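Local structure of YfkN protein (3GVE) at residues 12-17 with 242-247; 42-47 with 97-102; 56-61 with 163-168; 230-235 with 270-275. The protein belongs to the calcineurin-like phosphoesterase family and binds a manganese and a magnesium ion. All coordinates share one frame; numbering follows the deposited sequence. Where two conformers were deposited one is given.

Interaction 1: residues 12-17 with 242-247; sequences LSILAT and IDAIIS
Thr17 OG1, gripped by Asp61 OD1 and Tyr101 OH, marks the end of the strand whose Ile14 and Ala16 pack on Ala244 and Ile246 of strand 244-247. These polar bonds lie on the far side of the strand; the contact itself is made of methyl and methylene groups alone. Strands 12-17 and 244-247 belong to different sheets and run nearly parallel, 19° apart, with their axes 8.2 Å from each other at the closest. That is face-to-face sheet packing, as in the two-sheet core of the calcineurin-like family. The closest fit is at Ala16, whose CB lies 3.6 Å from CG2 and 3.7 Å from CD1 of Ile246. The bend at the second torsion of Ile246 (chi2 -51°) folds CD1 back beside the residue's own backbone, and CG2 and CD1 both bear on that one methyl. Further back along the strands the sizes swap: Ile14, in an extended form, sends CD1 to within 3.9 Å of Ala244 CB. Ile14 CG2 and Ile246 CD1, at 4.4 Å, bridge the two pairs. Ile290 of strand 286-297 also touches Ala244 and Ile246, and Leu214 touches Ile246. The side chain of Ile246 is about 12 Å from the magnesium ion and from the manganese ion. With small residues set against large ones and no hydrogen bond across, the sheets are held here by the fit of apolar shapes.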
loop_
_atom_site.group_PDB
_atom_site.type_symbol
_atom_site.label_atom_id
_atom_site.label_comp_id
_atom_site.label_asym_id
_atom_site.label_seq_id
_atom_site.Cartn_x
_atom_site.Cartn_y
_atom_site.Cartn_z
ATOM N N LEU A 12 -10.186 -30.378 15.036
ATOM C CA LEU A 12 -10.778 -29.066 14.852
ATOM C C LEU A 12 -9.873 -28.253 13.910
ATOM O O LEU A 12 -8.674 -28.207 14.099
ATOM C CB LEU A 12 -10.900 -28.376 16.216
ATOM C CG LEU A 12 -11.432 -26.948 16.216
ATOM C CD1 LEU A 12 -12.864 -26.931 15.690
ATOM C CD2 LEU A 12 -11.368 -26.365 17.612
ATOM N N SER A 13 -10.455 -27.651 12.880
ATOM C CA SER A 13 -9.702 -26.802 11.962
ATOM C C SER A 13 -10.141 -25.362 12.148
ATOM O O SER A 13 -11.314 -25.086 12.299
ATOM C CB SER A 13 -9.957 -27.214 10.524
ATOM O OG SER A 13 -9.424 -28.488 10.261
ATOM N N ILE A 14 -9.184 -24.449 12.137
ATOM C CA ILE A 14 -9.485 -23.030 12.224
ATOM C C ILE A 14 -8.942 -22.372 10.972
ATOM O O ILE A 14 -7.768 -22.468 10.694
ATOM C CB ILE A 14 -8.802 -22.387 13.463
ATOM C CG1 ILE A 14 -9.224 -23.084 14.764
ATOM C CG2 ILE A 14 -9.125 -20.899 13.546
ATOM C CD1 ILE A 14 -8.206 -22.933 15.859
ATOM N N LEU A 15 -9.816 -21.713 10.228
ATOM C CA LEU A 15 -9.418 -20.962 9.030
ATOM C C LEU A 15 -9.403 -19.478 9.366
ATOM O O LEU A 15 -10.275 -19.022 10.076
ATOM C CB LEU A 15 -10.410 -21.221 7.908
ATOM C CG LEU A 15 -10.730 -22.697 7.616
ATOM C CD1 LEU A 15 -11.709 -22.769 6.450
ATOM C CD2 LEU A 15 -9.471 -23.499 7.309
ATOM N N ALA A 16 -8.416 -18.741 8.856
ATOM C CA ALA A 16 -8.219 -17.345 9.270
ATOM C C ALA A 16 -7.833 -16.401 8.151
ATOM O O ALA A 16 -6.944 -16.717 7.342
ATOM C CB ALA A 16 -7.153 -17.262 10.369
ATOM N N THR A 17 -8.475 -15.226 8.141
ATOM C CA THR A 17 -8.010 -14.130 7.251
ATOM C C THR A 17 -7.440 -13.024 8.102
ATOM O O THR A 17 -7.735 -12.922 9.352
ATOM C CB THR A 17 -9.169 -13.621 6.386
ATOM O OG1 THR A 17 -10.318 -13.328 7.229
ATOM C CG2 THR A 17 -9.564 -14.656 5.368
ATOM N N ILE A 242 -3.575 -20.341 25.919
ATOM C CA ILE A 242 -3.926 -20.091 24.523
ATOM C C ILE A 242 -3.561 -21.321 23.712
ATOM O O ILE A 242 -2.443 -21.803 23.760
ATOM C CB ILE A 242 -3.176 -18.879 23.954
ATOM C CG1 ILE A 242 -3.573 -17.613 24.715
ATOM C CG2 ILE A 242 -3.463 -18.740 22.452
ATOM C CD1 ILE A 242 -2.749 -16.353 24.361
ATOM N N ASP A 243 -4.530 -21.823 22.967
ATOM C CA ASP A 243 -4.339 -23.019 22.155
ATOM C C ASP A 243 -3.990 -22.772 20.688
ATOM O O ASP A 243 -3.502 -23.660 20.025
ATOM C CB ASP A 243 -5.574 -23.906 22.245
ATOM C CG ASP A 243 -5.875 -24.294 23.678
ATOM O OD1 ASP A 243 -5.027 -24.950 24.306
ATOM O OD2 ASP A 243 -6.925 -23.899 24.181
ATOM N N ALA A 244 -4.272 -21.567 20.199
ATOM C CA ALA A 244 -4.007 -21.210 18.802
ATOM C C ALA A 244 -3.923 -19.705 18.704
ATOM O O ALA A 244 -4.671 -19.019 19.363
ATOM C CB ALA A 244 -5.127 -21.724 17.922
ATOM N N ILE A 245 -3.023 -19.227 17.852
ATOM C CA ILE A 245 -2.835 -17.794 17.634
ATOM C C ILE A 245 -2.912 -17.451 16.151
ATOM O O ILE A 245 -2.187 -17.997 15.340
ATOM C CB ILE A 245 -1.476 -17.301 18.187
ATOM C CG1 ILE A 245 -1.390 -17.565 19.695
ATOM C CG2 ILE A 245 -1.292 -15.812 17.891
ATOM C CD1 ILE A 245 0.050 -17.408 20.275
ATOM N N ILE A 246 -3.803 -16.530 15.826
ATOM C CA ILE A 246 -3.828 -15.905 14.515
ATOM C C ILE A 246 -3.055 -14.583 14.648
ATOM O O ILE A 246 -3.345 -13.785 15.524
ATOM C CB ILE A 246 -5.263 -15.619 14.036
ATOM C CG1 ILE A 246 -6.194 -16.832 14.232
ATOM C CG2 ILE A 246 -5.257 -15.146 12.581
ATOM C CD1 ILE A 246 -5.664 -18.131 13.687
ATOM N N SER A 247 -2.081 -14.382 13.767
ATOM C CA SER A 247 -1.239 -13.211 13.793
ATOM C C SER A 247 -1.466 -12.460 12.495
ATOM O O SER A 247 -1.902 -12.988 11.510
ATOM C CB SER A 247 0.225 -13.646 13.946
ATOM O OG SER A 247 1.136 -12.564 13.913
#

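Interaction 2: residues 42-47 with 97-102; sequences RTAQLI and NALKYD
Apolar packing comes first: Ala44, on the inward side of helix 40-53, meets Leu99 just past the end of helix 91-98. Both methyls of Leu99 face the single methyl of Ala44, CD2 at 4.0 Å and CD1 at 4.2 Å from its CB. One turn on, Ile47 makes the second meeting, a mixed one, with its CD1 4.0 Å from Tyr101 OH; the two side chains cross at about a right angle. Tyr101 starts out aside from the helix and arrives through the length of its ring, and Leu99 CD1 lies at the edge of that ring, in its plane. Val324 of helix 322-340 touches both Ala44 and Leu99.

Hydrogen bonds do their work around the contact, since none crosses it. The hydroxyl of Tyr101 bonds to Thr17 OG1, which gives this buried polar group a partner beside the Ile47 methyl. Leu99 O accepts from Arg51 NH1, a further tie to helix 40-53, and Asp102 bonds to Leu59 of strand 57-61.

Backbone geometry sets the turn that presents Leu99 and Tyr101. Lys100 N bonds to Asn97 O at 3.0 Å, one of two bonds back into the last turn; with the positive phi of Lys100, 59°, they make the Schellman motif that closes helix 91-98. The chain then drops back to the sheet: helix packed on helix end in a helical layer flanking the beta sandwich, as in the four-layer alpha/beta/beta/alpha fold of calcineurin-like phosphoesterases.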
loop_
_atom_site.group_PDB
_atom_site.type_symbol
_atom_site.label_atom_id
_atom_site.label_comp_id
_atom_site.label_asym_id
_atom_site.label_seq_id
_atom_site.Cartn_x
_atom_site.Cartn_y
_atom_site.Cartn_z
ATOM N N ARG A 42 -11.407 -14.293 -3.942
ATOM C CA ARG A 42 -10.532 -15.431 -4.221
ATOM C C ARG A 42 -10.228 -16.249 -2.969
ATOM O O ARG A 42 -10.281 -17.443 -3.006
ATOM C CB ARG A 42 -9.245 -14.975 -4.925
ATOM C CG ARG A 42 -9.521 -14.611 -6.380
ATOM C CD ARG A 42 -8.327 -14.018 -7.105
ATOM N NE ARG A 42 -8.644 -13.855 -8.531
ATOM C CZ ARG A 42 -8.383 -14.757 -9.464
ATOM N NH1 ARG A 42 -7.757 -15.889 -9.180
ATOM N NH2 ARG A 42 -8.729 -14.501 -10.712
ATOM N N THR A 43 -9.947 -15.587 -1.855
ATOM C CA THR A 43 -9.643 -16.320 -0.622
ATOM C C THR A 43 -10.794 -17.236 -0.210
ATOM O O THR A 43 -10.570 -18.308 0.316
ATOM C CB THR A 43 -9.335 -15.358 0.552
ATOM O OG1 THR A 43 -8.776 -14.147 0.048
ATOM C CG2 THR A 43 -8.379 -16.004 1.570
ATOM N N ALA A 44 -12.015 -16.785 -0.469
ATOM C CA ALA A 44 -13.207 -17.533 -0.116
ATOM C C ALA A 44 -13.280 -18.884 -0.834
ATOM O O ALA A 44 -13.943 -19.770 -0.369
ATOM C CB ALA A 44 -14.459 -16.689 -0.381
ATOM N N GLN A 45 -12.566 -19.023 -1.950
ATOM C CA GLN A 45 -12.506 -20.303 -2.642
ATOM C C GLN A 45 -11.676 -21.284 -1.831
ATOM O O GLN A 45 -12.025 -22.437 -1.758
ATOM C CB GLN A 45 -11.958 -20.146 -4.069
ATOM C CG GLN A 45 -12.770 -19.198 -4.958
ATOM C CD GLN A 45 -14.122 -19.737 -5.351
ATOM O OE1 GLN A 45 -14.938 -20.056 -4.524
ATOM N NE2 GLN A 45 -14.364 -19.798 -6.653
ATOM N N LEU A 46 -10.603 -20.806 -1.198
ATOM C CA LEU A 46 -9.839 -21.651 -0.273
ATOM C C LEU A 46 -10.660 -22.005 0.964
ATOM O O LEU A 46 -10.577 -23.102 1.475
ATOM C CB LEU A 46 -8.540 -20.979 0.173
ATOM C CG LEU A 46 -7.513 -20.676 -0.915
ATOM C CD1 LEU A 46 -6.298 -19.973 -0.298
ATOM C CD2 LEU A 46 -7.084 -21.947 -1.642
ATOM N N ILE A 47 -11.438 -21.042 1.444
ATOM C CA ILE A 47 -12.288 -21.276 2.614
ATOM C C ILE A 47 -13.249 -22.448 2.319
ATOM O O ILE A 47 -13.401 -23.346 3.117
ATOM C CB ILE A 47 -13.072 -19.991 3.029
ATOM C CG1 ILE A 47 -12.098 -18.913 3.557
ATOM C CG2 ILE A 47 -14.176 -20.330 4.045
ATOM C CD1 ILE A 47 -12.701 -17.543 3.785
ATOM N N ASN A 97 -20.758 -12.002 6.991
ATOM C CA ASN A 97 -21.973 -12.635 7.461
ATOM C C ASN A 97 -22.330 -13.754 6.461
ATOM O O ASN A 97 -22.663 -14.871 6.815
ATOM C CB ASN A 97 -23.132 -11.646 7.579
ATOM C CG ASN A 97 -23.034 -10.769 8.846
ATOM O OD1 ASN A 97 -22.249 -11.046 9.760
ATOM N ND2 ASN A 97 -23.858 -9.757 8.890
ATOM N N ALA A 98 -22.235 -13.417 5.179
ATOM C CA ALA A 98 -22.576 -14.359 4.111
ATOM C C ALA A 98 -21.625 -15.553 4.086
ATOM O O ALA A 98 -22.026 -16.646 3.763
ATOM C CB ALA A 98 -22.609 -13.659 2.758
ATOM N N LEU A 99 -20.363 -15.327 4.432
ATOM C CA LEU A 99 -19.350 -16.389 4.514
ATOM C C LEU A 99 -19.388 -17.125 5.859
ATOM O O LEU A 99 -18.622 -18.046 6.096
ATOM C CB LEU A 99 -17.952 -15.809 4.293
ATOM C CG LEU A 99 -17.624 -15.303 2.888
ATOM C CD1 LEU A 99 -16.248 -14.665 2.834
ATOM C CD2 LEU A 99 -17.710 -16.462 1.893
ATOM N N LYS A 100 -20.282 -16.682 6.730
ATOM C CA LYS A 100 -20.504 -17.329 8.024
ATOM C C LYS A 100 -19.221 -17.361 8.880
ATOM O O LYS A 100 -18.831 -18.385 9.415
ATOM C CB LYS A 100 -21.136 -18.725 7.842
ATOM C CG LYS A 100 -22.515 -18.637 7.200
ATOM C CD LYS A 100 -23.131 -20.013 7.003
ATOM C CE LYS A 100 -24.473 -19.900 6.300
ATOM N NZ LYS A 100 -25.352 -21.074 6.617
ATOM N N TYR A 101 -18.576 -16.208 9.014
ATOM C CA TYR A 101 -17.478 -16.083 9.973
ATOM C C TYR A 101 -17.988 -16.372 11.382
ATOM O O TYR A 101 -19.117 -16.049 11.712
ATOM C CB TYR A 101 -16.875 -14.687 9.921
ATOM C CG TYR A 101 -15.755 -14.563 8.914
ATOM C CD1 TYR A 101 -16.031 -14.468 7.552
ATOM C CD2 TYR A 101 -14.427 -14.551 9.319
ATOM C CE1 TYR A 101 -15.010 -14.357 6.625
ATOM C CE2 TYR A 101 -13.388 -14.431 8.390
ATOM C CZ TYR A 101 -13.695 -14.358 7.047
ATOM O OH TYR A 101 -12.710 -14.244 6.104
ATOM N N ASP A 102 -17.130 -16.973 12.193
ATOM C CA ASP A 102 -17.459 -17.285 13.586
ATOM C C ASP A 102 -16.998 -16.207 14.582
ATOM O O ASP A 102 -17.549 -16.099 15.656
ATOM C CB ASP A 102 -16.871 -18.647 13.969
ATOM C CG ASP A 102 -17.455 -19.782 13.144
ATOM O OD1 ASP A 102 -18.636 -20.082 13.330
ATOM O OD2 ASP A 102 -16.733 -20.329 12.316
#

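Interaction 3: residues 56-61 with 163-168; sequences NTLLVD and VKVGYI
Leu58 and Tyr167 both place CG beside the backbone N and anti to the carbonyl carbon (chi1 -56° in each), and this sends leucine branch and phenol toward each other between two strands. The strands, 57-61 and 163-168, lie in the two facing sheets of the calcineurin-like beta sandwich; they run nearly parallel, 9° apart, with axes 10.5 Å from each other at the nearest. Tyr167 spans much of this gap. Val60 meets the ring at a slant, its CG1 3.6 Å from Tyr167 CE1, while the hydroxyl end of the tyrosine reaches Leu58, the two side chains again crossing aslant. Val165, one inward-facing position earlier on its strand, works differently: its CG1 and Leu58 CD1 point at each other tip to tip, 3.9 Å apart. No hydrogen bond joins the two segments.

Strand 210-215 completes the filling, with Ile212 touching both Val165 and Tyr167 and Leu214 touching Val60. Strand 57-61 is an edge strand of its sheet within this chain, bonded through Leu58 and Val60 to Leu15 on strand 9-17, and Asp102 and Ala103 pack on Tyr167 from the loop beside it. The hydroxyl of Tyr167 ends up against the fork of Leu58, with its OH 3.5 Å from CD1 and 3.6 Å from CD2.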
loop_
_atom_site.group_PDB
_atom_site.type_symbol
_atom_site.label_atom_id
_atom_site.label_comp_id
_atom_site.label_asym_id
_atom_site.label_seq_id
_atom_site.Cartn_x
_atom_site.Cartn_y
_atom_site.Cartn_z
ATOM N N ASN A 56 -15.700 -30.005 11.305
ATOM C CA ASN A 56 -15.361 -29.214 12.484
ATOM C C ASN A 56 -14.452 -28.057 12.095
ATOM O O ASN A 56 -13.289 -28.049 12.399
ATOM C CB ASN A 56 -14.649 -30.068 13.550
ATOM C CG ASN A 56 -15.390 -31.347 13.912
ATOM O OD1 ASN A 56 -16.588 -31.371 14.106
ATOM N ND2 ASN A 56 -14.632 -32.399 14.055
ATOM N N THR A 57 -15.004 -27.078 11.404
ATOM C CA THR A 57 -14.214 -25.949 10.912
ATOM C C THR A 57 -14.780 -24.618 11.388
ATOM O O THR A 57 -15.970 -24.327 11.247
ATOM C CB THR A 57 -14.103 -25.979 9.368
ATOM O OG1 THR A 57 -13.378 -27.147 8.976
ATOM C CG2 THR A 57 -13.357 -24.761 8.853
ATOM N N LEU A 58 -13.902 -23.814 11.964
ATOM C CA LEU A 58 -14.216 -22.459 12.366
ATOM C C LEU A 58 -13.541 -21.496 11.404
ATOM O O LEU A 58 -12.522 -21.831 10.834
ATOM C CB LEU A 58 -13.700 -22.212 13.784
ATOM C CG LEU A 58 -14.229 -23.197 14.827
ATOM C CD1 LEU A 58 -13.469 -22.965 16.124
ATOM C CD2 LEU A 58 -15.751 -23.015 15.020
ATOM N N LEU A 59 -14.118 -20.304 11.265
ATOM C CA LEU A 59 -13.607 -19.272 10.376
ATOM C C LEU A 59 -13.543 -17.935 11.126
ATOM O O LEU A 59 -14.516 -17.459 11.660
ATOM C CB LEU A 59 -14.499 -19.172 9.135
ATOM C CG LEU A 59 -14.216 -18.002 8.179
ATOM C CD1 LEU A 59 -12.825 -18.119 7.542
ATOM C CD2 LEU A 59 -15.302 -17.966 7.096
ATOM N N VAL A 60 -12.355 -17.352 11.154
ATOM C CA VAL A 60 -12.118 -16.117 11.915
ATOM C C VAL A 60 -11.369 -15.085 11.093
ATOM O O VAL A 60 -10.597 -15.414 10.215
ATOM C CB VAL A 60 -11.331 -16.402 13.228
ATOM C CG1 VAL A 60 -12.104 -17.420 14.086
ATOM C CG2 VAL A 60 -9.927 -16.915 12.941
ATOM N N ASP A 61 -11.627 -13.828 11.400
ATOM C CA ASP A 61 -10.866 -12.727 10.807
ATOM C C ASP A 61 -10.043 -12.023 11.868
ATOM O O ASP A 61 -10.492 -11.865 12.991
ATOM C CB ASP A 61 -11.778 -11.706 10.143
ATOM C CG ASP A 61 -10.989 -10.635 9.427
ATOM O OD1 ASP A 61 -10.378 -10.924 8.384
ATOM O OD2 ASP A 61 -10.936 -9.525 9.942
ATOM N N VAL A 163 -17.654 -28.986 23.030
ATOM C CA VAL A 163 -16.395 -28.308 23.304
ATOM C C VAL A 163 -16.637 -26.798 23.336
ATOM O O VAL A 163 -17.195 -26.247 22.409
ATOM C CB VAL A 163 -15.338 -28.653 22.227
ATOM C CG1 VAL A 163 -14.005 -27.957 22.519
ATOM C CG2 VAL A 163 -15.163 -30.172 22.135
ATOM N N LYS A 164 -16.242 -26.150 24.425
ATOM C CA LYS A 164 -16.449 -24.678 24.544
ATOM C C LYS A 164 -15.209 -23.973 23.984
ATOM O O LYS A 164 -14.119 -24.163 24.451
ATOM C CB LYS A 164 -16.679 -24.303 25.954
ATOM C CG LYS A 164 -18.088 -24.468 26.434
ATOM C CD LYS A 164 -18.266 -24.046 27.929
ATOM C CE LYS A 164 -19.678 -24.481 28.419
ATOM N NZ LYS A 164 -19.976 -23.639 29.590
ATOM N N VAL A 165 -15.449 -23.241 22.901
ATOM C CA VAL A 165 -14.389 -22.488 22.210
ATOM C C VAL A 165 -14.521 -21.035 22.565
ATOM O O VAL A 165 -15.595 -20.419 22.401
ATOM C CB VAL A 165 -14.513 -22.672 20.692
ATOM C CG1 VAL A 165 -13.378 -21.968 19.921
ATOM C CG2 VAL A 165 -14.445 -24.186 20.363
ATOM N N GLY A 166 -13.437 -20.458 23.002
ATOM C CA GLY A 166 -13.347 -19.051 23.328
ATOM C C GLY A 166 -12.536 -18.251 22.322
ATOM O O GLY A 166 -11.532 -18.786 21.797
ATOM N N TYR A 167 -12.922 -17.029 22.053
ATOM C CA TYR A 167 -12.132 -16.156 21.213
ATOM C C TYR A 167 -11.792 -14.928 22.031
ATOM O O TYR A 167 -12.647 -14.362 22.688
ATOM C CB TYR A 167 -12.931 -15.731 19.986
ATOM C CG TYR A 167 -13.478 -16.879 19.153
ATOM C CD1 TYR A 167 -12.750 -17.432 18.111
ATOM C CD2 TYR A 167 -14.744 -17.390 19.411
ATOM C CE1 TYR A 167 -13.270 -18.478 17.357
ATOM C CE2 TYR A 167 -15.269 -18.420 18.655
ATOM C CZ TYR A 167 -14.531 -18.958 17.631
ATOM O OH TYR A 167 -15.070 -19.983 16.883
ATOM N N ILE A 168 -10.540 -14.514 21.936
ATOM C CA ILE A 168 -10.064 -13.280 22.548
ATOM C C ILE A 168 -9.261 -12.529 21.494
ATOM O O ILE A 168 -8.601 -13.135 20.677
ATOM C CB ILE A 168 -9.194 -13.570 23.809
ATOM C CG1 ILE A 168 -8.793 -12.267 24.522
ATOM C CG2 ILE A 168 -7.959 -14.427 23.468
ATOM C CD1 ILE A 168 -8.173 -12.485 25.929
#

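Interaction 4: residues 230-235 with 270-275; sequences NAVFDL and GTINGI
Ile272 lies crosswise to two neighbouring side chains of the helix start, Val232 and Phe233, meeting each at about a right angle. Its two arms divide the work. With chi1 at -53°, CG1 lies beside the backbone N and CG2 opposite it; CD1 reaches Val232 CG1 at 4.0 Å, and CG2 reaches Phe233 CD1, also at 4.0 Å. The phenylalanine ring meets that methyl obliquely, while Asp234 OD1 of its own helix lies at the ring edge in plane. Val232 and Phe233 leave their backbone aside from the hairpin, whereas Ile272 sets out straight at the helix.

Ile272 N bonds to Ile275 O at 2.9 Å and Ile275 N to Ile272 O at 3.0 Å, around a type I' turn with Asn273 and Gly274 at its corners: a two-residue beta hairpin. Just before it, Gly270 and Thr271 both face Asn266, a G1 beta bulge. Strand 271-272 belongs to the same sheet as strand 244-247, whose Ser247 also touches Val232. On the other segment, Ala231 is the N-cap residue, and its O takes the bond from Leu235 N at 2.9 Å. The valine side chain is about 12 Å from the magnesium ion. Across the contact only carbon meets carbon, without a directional bond; direction probably comes from the turn's own hydrogen bonds and from the Asn273 amide, whose ND2 bonds to Ala236 O.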
loop_
_atom_site.group_PDB
_atom_site.type_symbol
_atom_site.label_atom_id
_atom_site.label_comp_id
_atom_site.label_asym_id
_atom_site.label_seq_id
_atom_site.Cartn_x
_atom_site.Cartn_y
_atom_site.Cartn_z
ATOM N N ASN A 230 4.518 -5.644 18.159
ATOM C CA ASN A 230 4.487 -6.969 17.545
ATOM C C ASN A 230 4.831 -8.028 18.589
ATOM O O ASN A 230 5.972 -8.381 18.772
ATOM C CB ASN A 230 5.434 -6.998 16.334
ATOM C CG ASN A 230 4.899 -6.160 15.182
ATOM O OD1 ASN A 230 3.814 -6.404 14.688
ATOM N ND2 ASN A 230 5.665 -5.163 14.762
ATOM N N ALA A 231 3.798 -8.512 19.253
ATOM C CA ALA A 231 3.929 -9.214 20.516
ATOM C C ALA A 231 3.630 -10.708 20.506
ATOM O O ALA A 231 3.518 -11.289 21.560
ATOM C CB ALA A 231 3.038 -8.521 21.579
ATOM N N VAL A 232 3.481 -11.318 19.334
ATOM C CA VAL A 232 3.117 -12.738 19.278
ATOM C C VAL A 232 4.095 -13.668 20.024
ATOM O O VAL A 232 3.684 -14.595 20.689
ATOM C CB VAL A 232 2.910 -13.218 17.831
ATOM C CG1 VAL A 232 2.814 -14.757 17.799
ATOM C CG2 VAL A 232 1.628 -12.590 17.253
ATOM N N PHE A 233 5.391 -13.423 19.890
ATOM C CA PHE A 233 6.366 -14.267 20.589
ATOM C C PHE A 233 6.113 -14.227 22.096
ATOM O O PHE A 233 6.180 -15.227 22.764
ATOM C CB PHE A 233 7.792 -13.812 20.273
ATOM C CG PHE A 233 8.855 -14.661 20.915
ATOM C CD1 PHE A 233 9.363 -15.780 20.277
ATOM C CD2 PHE A 233 9.353 -14.318 22.155
ATOM C CE1 PHE A 233 10.369 -16.553 20.889
ATOM C CE2 PHE A 233 10.354 -15.084 22.763
ATOM C CZ PHE A 233 10.858 -16.194 22.125
ATOM N N ASP A 234 5.835 -13.039 22.610
ATOM C CA ASP A 234 5.551 -12.861 24.030
ATOM C C ASP A 234 4.213 -13.462 24.470
ATOM O O ASP A 234 4.122 -14.036 25.536
ATOM C CB ASP A 234 5.679 -11.378 24.396
ATOM C CG ASP A 234 7.040 -10.817 24.013
ATOM O OD1 ASP A 234 8.057 -11.400 24.398
ATOM O OD2 ASP A 234 7.072 -9.846 23.286
ATOM N N LEU A 235 3.188 -13.338 23.634
ATOM C CA LEU A 235 1.943 -14.043 23.886
ATOM C C LEU A 235 2.182 -15.547 24.006
ATOM O O LEU A 235 1.690 -16.195 24.912
ATOM C CB LEU A 235 0.960 -13.800 22.753
ATOM C CG LEU A 235 0.073 -12.580 22.893
ATOM C CD1 LEU A 235 -0.753 -12.449 21.606
ATOM C CD2 LEU A 235 -0.868 -12.688 24.122
ATOM N N GLY A 270 4.655 -25.228 12.319
ATOM C CA GLY A 270 4.072 -23.890 12.421
ATOM C C GLY A 270 3.719 -23.518 13.814
ATOM O O GLY A 270 2.564 -23.062 14.051
ATOM N N THR A 271 4.617 -23.675 14.763
ATOM C CA THR A 271 4.364 -23.353 16.174
ATOM C C THR A 271 5.372 -22.412 16.814
ATOM O O THR A 271 6.531 -22.400 16.390
ATOM C CB THR A 271 4.249 -24.685 17.043
ATOM O OG1 THR A 271 5.493 -25.366 16.939
ATOM C CG2 THR A 271 3.129 -25.580 16.646
ATOM N N ILE A 272 4.945 -21.711 17.838
ATOM C CA ILE A 272 5.851 -20.922 18.652
ATOM C C ILE A 272 5.549 -21.350 20.086
ATOM O O ILE A 272 4.418 -21.266 20.533
ATOM C CB ILE A 272 5.638 -19.397 18.464
ATOM C CG1 ILE A 272 5.704 -19.012 16.976
ATOM C CG2 ILE A 272 6.673 -18.613 19.302
ATOM C CD1 ILE A 272 5.484 -17.529 16.720
ATOM N N ASN A 273 6.583 -21.831 20.768
ATOM C CA ASN A 273 6.440 -22.420 22.099
ATOM C C ASN A 273 5.352 -23.483 22.127
ATOM O O ASN A 273 4.614 -23.589 23.080
ATOM C CB ASN A 273 6.186 -21.355 23.170
ATOM C CG ASN A 273 6.330 -21.905 24.580
ATOM O OD1 ASN A 273 7.092 -22.830 24.825
ATOM N ND2 ASN A 273 5.585 -21.343 25.500
ATOM N N GLY A 274 5.263 -24.254 21.053
ATOM C CA GLY A 274 4.341 -25.369 20.986
ATOM C C GLY A 274 2.922 -25.010 20.615
ATOM O O GLY A 274 2.099 -25.876 20.532
ATOM N N ILE A 275 2.654 -23.734 20.384
ATOM C CA ILE A 275 1.312 -23.271 20.027
ATOM C C ILE A 275 1.275 -22.956 18.543
ATOM O O ILE A 275 2.147 -22.255 18.070
ATOM C CB ILE A 275 0.974 -21.994 20.819
ATOM C CG1 ILE A 275 0.963 -22.308 22.321
ATOM C CG2 ILE A 275 -0.366 -21.395 20.383
ATOM C CD1 ILE A 275 0.873 -21.082 23.218
#

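Interactions 1 and 3 lie between the two sheets, in one of which strands 12-17 and 57-61 are neighbours; interaction 2 is equally buried, between helices and sheet. Small alanines go with the closer pair of strands, in interaction 1, a tyrosine with the wider one, in interaction 3. Interaction 2 packs helix on helix end outside strand 57-61, and meets interactions 1 and 3 through polar bonds of Tyr101 and Asp102 as well as packing. Interaction 4, farthest from the chain centre and including the partly exposed Phe233, sets a hairpin on a helix start; it meets interaction 1 by packing only, and its centre is 26 Å from that of interaction 2. None has a hydrogen bond across it.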